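Local coordinates for putative histidinol-phosphate aminotransferase (Burkholderia pseudomallei, PDB 3P1T), which probably transfers the amino group between L-histidinol phosphate and 2-oxoglutarate with the help of pyridoxal 5'-phosphate, as in histidine biosynthesis, at residues S90-T95 with R113-G118; V94-G99 with V139-P144. All coordinates share one frame; numbering follows the deposited sequence.

Both contacts lie in the mixed seven-stranded sheet of the pyridoxal-phosphate-dependent aminotransferase fold, their centres about 10 Å apart, and both start from strand 92-96. Contact 1 joins that strand to 113-117, which follows helix 102-107 and is an outermost strand of the sheet within this chain. Contact 2 joins its C-terminal end to strand 137-142, on the inward side, so the chain order 92-96, 113-117, 137-142 becomes 113-117, 92-96, 137-142 in space. Val94 and Thr95 serve both contacts. Beyond them Ile117 O lies 2.9 Å from Trp97 N, a probable hydrogen bond that carries the pairing with 113-117 past the residues of contact 1.

Contact 1: residues S90-T95 with R113-G118; sequences SMRFVT and RHFEIG
Strands 92-95 and 113-117 run parallel, inclined at 27°, with Phe93 paired to His114, Val94 to Phe115 and Thr95 to Glu116. Phe93 N bonds to Arg113 O (2.9 Å), Phe115 N to Phe93 O and Ile117 N to Thr95 O; the bond from Thr95 N to Phe115 O is weak. Where the pairing begins, a water accepts from Arg113 N and donates to Met91 O.

On the face of Arg92, Val94 and Phe115, the Arg92 guanidinium lies flat on the Phe115 ring, planes 14° apart and centres 4.5 Å apart. The two side chains run alongside each other in the same direction, both with CG anti to the backbone N (chi1 -177° for Arg92). The overlap is offset: NH1 comes nearest, 3.5 Å from Phe115 CB. Arg92 NH2 also forms a salt bridge with Asp137 of the next strand. Arg113 crosses Arg92 at about a right angle, one face of its guanidinium over Arg92 CB. Further along, Val94 CG1 packs on Ile117 CD1 at 3.6 Å.

On the other face the His114 ring is directed edge-on at Thr95, and NE2 donates to OG1 (2.7 Å) almost exactly in the ring plane. Thr95 OG1 in turn donates to a second water, 2.6 Å away, which donates to Glu116 OE2. Glu116 has its own salt bridge to Arg104 of helix 102-107, the helix of this beta-alpha-beta crossover. The relay from His114 through Thr95 and water to Glu116 is consistent with a proton on NE2, and the in-plane bond should restrain the turning of the imidazole.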
ATOM      1  N   SER A  90       4.366   4.576 -23.791  1.00 34.52           N
ATOM      2  CA  SER A  90       4.679   5.312 -25.026  1.00 33.94           C
ATOM      3  C   SER A  90       3.526   6.220 -25.465  1.00 36.99           C
ATOM      4  O   SER A  90       3.735   7.096 -26.306  1.00 40.14           O
ATOM      5  CB  SER A  90       5.025   4.348 -26.152  1.00 36.18           C
ATOM      6  OG  SER A  90       6.270   3.727 -25.882  1.00 40.90           O
HETATM    7  N   MSE A  91       2.322   6.020 -24.909  1.00 28.31           N
HETATM    8  CA  MSE A  91       1.151   6.798 -25.290  1.00 26.84           C
HETATM    9  C   MSE A  91       1.164   8.225 -24.696  1.00 34.06           C
HETATM   10  O   MSE A  91       1.841   8.509 -23.691  1.00 33.37           O
HETATM   11  CB  MSE A  91      -0.146   6.082 -24.834  1.00 27.38           C
HETATM   12  CG  MSE A  91      -0.286   4.645 -25.353  1.00 31.64           C
HETATM   13 SE   MSE A  91      -2.062   3.866 -24.990  0.75 35.61          SE
HETATM   14  CE  MSE A  91      -2.986   4.518 -26.550  1.00 33.93           C
ATOM     15  N   ARG A  92       0.370   9.114 -25.313  1.00 31.35           N
ATOM     16  CA  ARG A  92       0.166  10.457 -24.806  1.00 30.26           C
ATOM     17  C   ARG A  92      -0.989  10.379 -23.846  1.00 36.60           C
ATOM     18  O   ARG A  92      -2.055   9.866 -24.188  1.00 36.37           O
ATOM     19  CB  ARG A  92      -0.073  11.453 -25.943  1.00 28.46           C
ATOM     20  CG  ARG A  92      -0.219  12.887 -25.469  1.00 36.96           C
ATOM     21  CD  ARG A  92      -0.457  13.852 -26.605  1.00 39.05           C
ATOM     22  NE  ARG A  92      -1.792  13.741 -27.198  1.00 36.55           N
ATOM     23  CZ  ARG A  92      -2.354  14.682 -27.957  1.00 54.00           C
ATOM     24  NH1 ARG A  92      -1.729  15.831 -28.172  1.00 36.03           N
ATOM     25  NH2 ARG A  92      -3.571  14.502 -28.458  1.00 48.81           N
ATOM     26  N   PHE A  93      -0.769  10.822 -22.622  1.00 34.87           N
ATOM     27  CA  PHE A  93      -1.813  10.806 -21.610  1.00 34.35           C
ATOM     28  C   PHE A  93      -2.593  12.116 -21.702  1.00 36.95           C
ATOM     29  O   PHE A  93      -2.008  13.200 -21.832  1.00 34.71           O
ATOM     30  CB  PHE A  93      -1.220  10.545 -20.224  1.00 35.78           C
ATOM     31  CG  PHE A  93      -0.886   9.077 -20.092  1.00 37.87           C
ATOM     32  CD1 PHE A  93       0.267   8.554 -20.672  1.00 42.68           C
ATOM     33  CD2 PHE A  93      -1.756   8.204 -19.451  1.00 39.64           C
ATOM     34  CE1 PHE A  93       0.535   7.184 -20.626  1.00 43.89           C
ATOM     35  CE2 PHE A  93      -1.467   6.839 -19.380  1.00 43.13           C
ATOM     36  CZ  PHE A  93      -0.335   6.339 -19.984  1.00 42.15           C
ATOM     37  N   VAL A  94      -3.924  11.981 -21.757  1.00 34.17           N
ATOM     38  CA  VAL A  94      -4.836  13.103 -21.929  1.00 34.62           C
ATOM     39  C   VAL A  94      -5.765  13.199 -20.709  1.00 39.47           C
ATOM     40  O   VAL A  94      -6.491  12.256 -20.388  1.00 39.11           O
ATOM     41  CB  VAL A  94      -5.625  12.963 -23.251  1.00 38.69           C
ATOM     42  CG1 VAL A  94      -6.711  14.020 -23.364  1.00 39.07           C
ATOM     43  CG2 VAL A  94      -4.703  13.019 -24.454  1.00 38.55           C
ATOM     44  N   THR A  95      -5.720  14.340 -20.028  1.00 36.95           N
ATOM     45  CA  THR A  95      -6.536  14.605 -18.841  1.00 36.74           C
ATOM     46  C   THR A  95      -7.216  15.965 -18.992  1.00 41.93           C
ATOM     47  O   THR A  95      -6.839  16.754 -19.869  1.00 41.95           O
ATOM     48  CB  THR A  95      -5.666  14.546 -17.561  1.00 41.65           C
ATOM     49  OG1 THR A  95      -4.699  15.606 -17.584  1.00 40.21           O
ATOM     50  CG2 THR A  95      -4.982  13.194 -17.367  1.00 38.98           C
ATOM     51  N   ARG A 113       4.289  11.595 -21.892  1.00 34.94           N
ATOM     52  CA  ARG A 113       3.777  12.701 -22.708  1.00 35.46           C
ATOM     53  C   ARG A 113       2.402  13.101 -22.188  1.00 38.66           C
ATOM     54  O   ARG A 113       1.634  12.241 -21.725  1.00 35.05           O
ATOM     55  CB  ARG A 113       3.715  12.307 -24.187  1.00 36.80           C
ATOM     56  CG  ARG A 113       5.022  12.540 -24.923  1.00 36.79           C
ATOM     57  CD  ARG A 113       5.147  11.650 -26.126  1.00 43.46           C
ATOM     58  NE  ARG A 113       4.177  11.945 -27.174  1.00 51.12           N
ATOM     59  CZ  ARG A 113       3.400  11.032 -27.748  1.00 77.56           C
ATOM     60  NH1 ARG A 113       3.463   9.760 -27.368  1.00 72.62           N
ATOM     61  NH2 ARG A 113       2.552  11.384 -28.707  1.00 68.45           N
ATOM     62  N   HIS A 114       2.104  14.405 -22.207  1.00 38.27           N
ATOM     63  CA  HIS A 114       0.844  14.859 -21.635  1.00 38.36           C
ATOM     64  C   HIS A 114       0.236  16.011 -22.446  1.00 42.21           C
ATOM     65  O   HIS A 114       0.941  16.950 -22.842  1.00 41.58           O
ATOM     66  CB  HIS A 114       1.104  15.288 -20.171  1.00 38.80           C
ATOM     67  CG  HIS A 114      -0.112  15.571 -19.337  1.00 42.02           C
ATOM     68  ND1 HIS A 114      -0.070  16.489 -18.311  1.00 43.35           N
ATOM     69  CD2 HIS A 114      -1.354  15.036 -19.391  1.00 43.97           C
ATOM     70  CE1 HIS A 114      -1.282  16.485 -17.775  1.00 42.86           C
ATOM     71  NE2 HIS A 114      -2.086  15.625 -18.387  1.00 43.35           N
ATOM     72  N   PHE A 115      -1.081  15.897 -22.703  1.00 38.36           N
ATOM     73  CA  PHE A 115      -1.932  16.881 -23.365  1.00 38.21           C
ATOM     74  C   PHE A 115      -3.160  17.076 -22.510  1.00 41.42           C
ATOM     75  O   PHE A 115      -3.687  16.097 -21.986  1.00 41.48           O
ATOM     76  CB  PHE A 115      -2.293  16.484 -24.809  1.00 40.32           C
ATOM     77  CG  PHE A 115      -3.302  17.421 -25.461  1.00 42.50           C
ATOM     78  CD1 PHE A 115      -2.914  18.667 -25.938  1.00 45.66           C
ATOM     79  CD2 PHE A 115      -4.647  17.062 -25.571  1.00 44.65           C
ATOM     80  CE1 PHE A 115      -3.860  19.543 -26.514  1.00 48.19           C
ATOM     81  CE2 PHE A 115      -5.589  17.935 -26.148  1.00 48.49           C
ATOM     82  CZ  PHE A 115      -5.190  19.168 -26.620  1.00 47.67           C
ATOM     83  N   GLU A 116      -3.623  18.319 -22.354  1.00 38.15           N
ATOM     84  CA  GLU A 116      -4.787  18.574 -21.499  1.00 37.49           C
ATOM     85  C   GLU A 116      -5.955  19.201 -22.248  1.00 41.33           C
ATOM     86  O   GLU A 116      -5.760  20.082 -23.084  1.00 41.11           O
ATOM     87  CB  GLU A 116      -4.423  19.483 -20.327  1.00 38.08           C
ATOM     88  CG  GLU A 116      -3.546  18.816 -19.292  1.00 39.06           C
ATOM     89  CD  GLU A 116      -3.101  19.749 -18.192  1.00 42.38           C
ATOM     90  OE1 GLU A 116      -2.718  20.901 -18.497  1.00 36.02           O
ATOM     91  OE2 GLU A 116      -3.132  19.324 -17.018  1.00 29.81           O
ATOM     92  N   ILE A 117      -7.170  18.733 -21.909  1.00 38.19           N
ATOM     93  CA  ILE A 117      -8.452  19.218 -22.430  1.00 38.11           C
ATOM     94  C   ILE A 117      -8.954  20.305 -21.498  1.00 42.06           C
ATOM     95  O   ILE A 117      -9.175  20.055 -20.315  1.00 41.07           O
ATOM     96  CB  ILE A 117      -9.498  18.075 -22.597  1.00 40.60           C
ATOM     97  CG1 ILE A 117      -8.992  16.986 -23.534  1.00 40.41           C
ATOM     98  CG2 ILE A 117     -10.853  18.630 -23.066  1.00 42.57           C
ATOM     99  CD1 ILE A 117      -9.820  15.743 -23.530  1.00 39.57           C
ATOM    100  N   GLY A 118      -9.146  21.491 -22.043  1.00 40.68           N
ATOM    101  CA  GLY A 118      -9.665  22.624 -21.289  1.00 41.69           C
ATOM    102  C   GLY A 118     -11.162  22.559 -21.074  1.00 47.30           C
ATOM    103  O   GLY A 118     -11.831  21.610 -21.517  1.00 46.96           O
TER
HETATM  104  O   HOH W   1       4.265   8.837 -22.828  1.00 32.09           O
HETATM  105  O   HOH W   2      -4.802  17.483 -15.839  1.00 33.16           O

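Contact 2: residues V94-G99 with V139-P144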
ATOM      1  N   VAL A  94      -3.924  11.981 -21.757  1.00 34.17           N
ATOM      2  CA  VAL A  94      -4.836  13.103 -21.929  1.00 34.62           C
ATOM      3  C   VAL A  94      -5.765  13.199 -20.709  1.00 39.47           C
ATOM      4  O   VAL A  94      -6.491  12.256 -20.388  1.00 39.11           O
ATOM      5  CB  VAL A  94      -5.625  12.963 -23.251  1.00 38.69           C
ATOM      6  CG1 VAL A  94      -6.711  14.020 -23.364  1.00 39.07           C
ATOM      7  CG2 VAL A  94      -4.703  13.019 -24.454  1.00 38.55           C
ATOM      8  N   THR A  95      -5.720  14.340 -20.028  1.00 36.95           N
ATOM      9  CA  THR A  95      -6.536  14.605 -18.841  1.00 36.74           C
ATOM     10  C   THR A  95      -7.216  15.965 -18.992  1.00 41.93           C
ATOM     11  O   THR A  95      -6.839  16.754 -19.869  1.00 41.95           O
ATOM     12  CB  THR A  95      -5.666  14.546 -17.561  1.00 41.65           C
ATOM     13  OG1 THR A  95      -4.699  15.606 -17.584  1.00 40.21           O
ATOM     14  CG2 THR A  95      -4.982  13.194 -17.367  1.00 38.98           C
ATOM     15  N   ALA A  96      -8.213  16.245 -18.130  1.00 38.53           N
ATOM     16  CA  ALA A  96      -8.907  17.538 -18.110  1.00 37.31           C
ATOM     17  C   ALA A  96      -8.175  18.527 -17.232  1.00 39.96           C
ATOM     18  O   ALA A  96      -7.598  18.147 -16.217  1.00 40.42           O
ATOM     19  CB  ALA A  96     -10.321  17.364 -17.612  1.00 37.49           C
ATOM     20  N   TRP A  97      -8.157  19.784 -17.631  1.00 36.77           N
ATOM     21  CA  TRP A  97      -7.595  20.853 -16.822  1.00 36.65           C
ATOM     22  C   TRP A  97      -8.314  22.162 -17.156  1.00 41.12           C
ATOM     23  O   TRP A  97      -8.240  22.608 -18.302  1.00 40.98           O
ATOM     24  CB  TRP A  97      -6.083  21.001 -16.957  1.00 35.42           C
ATOM     25  CG  TRP A  97      -5.509  21.903 -15.901  1.00 36.03           C
ATOM     26  CD1 TRP A  97      -5.196  23.223 -16.037  1.00 39.18           C
ATOM     27  CD2 TRP A  97      -5.292  21.577 -14.520  1.00 35.14           C
ATOM     28  NE1 TRP A  97      -4.746  23.727 -14.843  1.00 38.15           N
ATOM     29  CE2 TRP A  97      -4.786  22.738 -13.894  1.00 39.31           C
ATOM     30  CE3 TRP A  97      -5.453  20.406 -13.751  1.00 35.57           C
ATOM     31  CZ2 TRP A  97      -4.420  22.761 -12.539  1.00 38.43           C
ATOM     32  CZ3 TRP A  97      -5.115  20.438 -12.403  1.00 36.36           C
ATOM     33  CH2 TRP A  97      -4.590  21.599 -11.815  1.00 37.21           C
ATOM     34  N   PRO A  98      -9.060  22.766 -16.201  1.00 37.52           N
ATOM     35  CA  PRO A  98      -9.239  22.379 -14.791  1.00 36.46           C
ATOM     36  C   PRO A  98      -9.867  21.008 -14.624  1.00 41.13           C
ATOM     37  O   PRO A  98     -10.679  20.597 -15.452  1.00 41.98           O
ATOM     38  CB  PRO A  98     -10.186  23.461 -14.250  1.00 38.39           C
ATOM     39  CG  PRO A  98      -9.927  24.638 -15.107  1.00 43.73           C
ATOM     40  CD  PRO A  98      -9.738  24.043 -16.476  1.00 39.95           C
ATOM     41  N   GLY A  99      -9.465  20.324 -13.554  1.00 35.69           N
ATOM     42  CA  GLY A  99      -9.927  18.995 -13.195  1.00 34.44           C
ATOM     43  C   GLY A  99      -9.088  18.459 -12.055  1.00 39.71           C
ATOM     44  O   GLY A  99      -8.251  19.188 -11.523  1.00 40.96           O
ATOM     45  N   VAL A 139      -6.790   8.346 -22.542  1.00 36.93           N
ATOM     46  CA  VAL A 139      -7.580   9.405 -21.932  1.00 36.27           C
ATOM     47  C   VAL A 139      -8.022   8.959 -20.546  1.00 40.03           C
ATOM     48  O   VAL A 139      -8.612   7.892 -20.396  1.00 39.71           O
ATOM     49  CB  VAL A 139      -8.776   9.813 -22.831  1.00 40.63           C
ATOM     50  CG1 VAL A 139      -9.554  10.960 -22.211  1.00 40.33           C
ATOM     51  CG2 VAL A 139      -8.300  10.196 -24.234  1.00 40.53           C
ATOM     52  N   VAL A 140      -7.687   9.777 -19.530  1.00 36.52           N
ATOM     53  CA  VAL A 140      -8.010   9.548 -18.112  1.00 35.39           C
ATOM     54  C   VAL A 140      -8.889  10.715 -17.635  1.00 38.45           C
ATOM     55  O   VAL A 140      -8.406  11.841 -17.504  1.00 37.53           O
ATOM     56  CB  VAL A 140      -6.738   9.368 -17.222  1.00 37.63           C
ATOM     57  CG1 VAL A 140      -7.112   9.177 -15.753  1.00 36.58           C
ATOM     58  CG2 VAL A 140      -5.870   8.212 -17.708  1.00 36.59           C
ATOM     59  N   LEU A 141     -10.184  10.450 -17.415  1.00 35.11           N
ATOM     60  CA  LEU A 141     -11.155  11.458 -16.961  1.00 34.14           C
ATOM     61  C   LEU A 141     -11.963  10.987 -15.753  1.00 39.07           C
ATOM     62  O   LEU A 141     -12.283   9.802 -15.636  1.00 37.71           O
ATOM     63  CB  LEU A 141     -12.132  11.814 -18.092  1.00 34.16           C
ATOM     64  CG  LEU A 141     -11.554  12.503 -19.313  1.00 38.02           C
ATOM     65  CD1 LEU A 141     -12.423  12.293 -20.493  1.00 38.30           C
ATOM     66  CD2 LEU A 141     -11.282  13.974 -19.056  1.00 38.98           C
ATOM     67  N   ALA A 142     -12.321  11.934 -14.869  1.00 37.88           N
ATOM     68  CA  ALA A 142     -13.163  11.662 -13.704  1.00 37.50           C
ATOM     69  C   ALA A 142     -14.619  11.930 -14.074  1.00 43.09           C
ATOM     70  O   ALA A 142     -14.913  12.992 -14.643  1.00 43.89           O
ATOM     71  CB  ALA A 142     -12.726  12.510 -12.514  1.00 37.44           C
ATOM     72  N   ASN A 143     -15.518  10.952 -13.822  1.00 39.07           N
ATOM     73  CA  ASN A 143     -16.955  11.082 -14.106  1.00 38.31           C
ATOM     74  C   ASN A 143     -17.781  10.587 -12.894  1.00 41.38           C
ATOM     75  O   ASN A 143     -17.806   9.384 -12.634  1.00 39.19           O
ATOM     76  CB  ASN A 143     -17.350  10.340 -15.381  1.00 36.38           C
ATOM     77  CG  ASN A 143     -18.768  10.586 -15.839  1.00 47.54           C
ATOM     78  OD1 ASN A 143     -19.308  11.671 -15.688  1.00 38.23           O
ATOM     79  ND2 ASN A 143     -19.384   9.594 -16.465  1.00 41.03           N
ATOM     80  N   PRO A 144     -18.442  11.486 -12.112  1.00 39.75           N
ATOM     81  CA  PRO A 144     -18.503  12.965 -12.240  1.00 39.32           C
ATOM     82  C   PRO A 144     -17.138  13.584 -11.997  1.00 44.18           C
ATOM     83  O   PRO A 144     -16.290  12.951 -11.353  1.00 43.25           O
ATOM     84  CB  PRO A 144     -19.512  13.373 -11.150  1.00 40.99           C
ATOM     85  CG  PRO A 144     -20.266  12.118 -10.810  1.00 45.84           C
ATOM     86  CD  PRO A 144     -19.252  11.025 -10.970  1.00 41.15           C
TER
HETATM   87  O   HOH W   3      -9.055  14.276 -16.218  1.00 32.53           O
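Parallel pairing one strand in from the 113-117 edge of the aminotransferase sheet brings Val94 beside Val139, their CA atoms 4.6 Å apart, while the short strands 94-96 and 139-142 are inclined at 21°. Val140 N donates to Val94 O over 2.9 Å, a nearly straight bond (169° at the hydrogen). The same carbonyl oxygen also receives a CA-H...O contact from Val139.

One residue on, the strands begin to part. Ala96 N and Val140 O are 4.5 Å apart, and a water fills the place of the direct bond, accepting from Ala96 N at 2.9 Å and donating to Val140 O. This opening comes at the C-terminal ends of parallel strands, the edge of an alpha/beta sheet where binding sites usually lie, and both segments run on into loops with a cis proline, Pro98 in one and Pro144 in the other.

The side chains meet through aliphatic carbons. Val139 CG2, anti to its own carbonyl carbon, comes alongside Val94 CB at 4.0 Å. Beyond the pair, Leu141 bends back so that CD2 reaches Ala96 CB at 3.8 Å, next to the water-bridged step. Thr95 turns its methyl CG2 to Val140, 3.7 Å from the carbonyl oxygen, its hydroxyl being engaged with His114. Tyr103 of helix 102-107 packs against both Thr95 and Val140, and strand 166-170 flanks 139-142 on its far side, with Leu167 and Leu168 against Val139 and Val140.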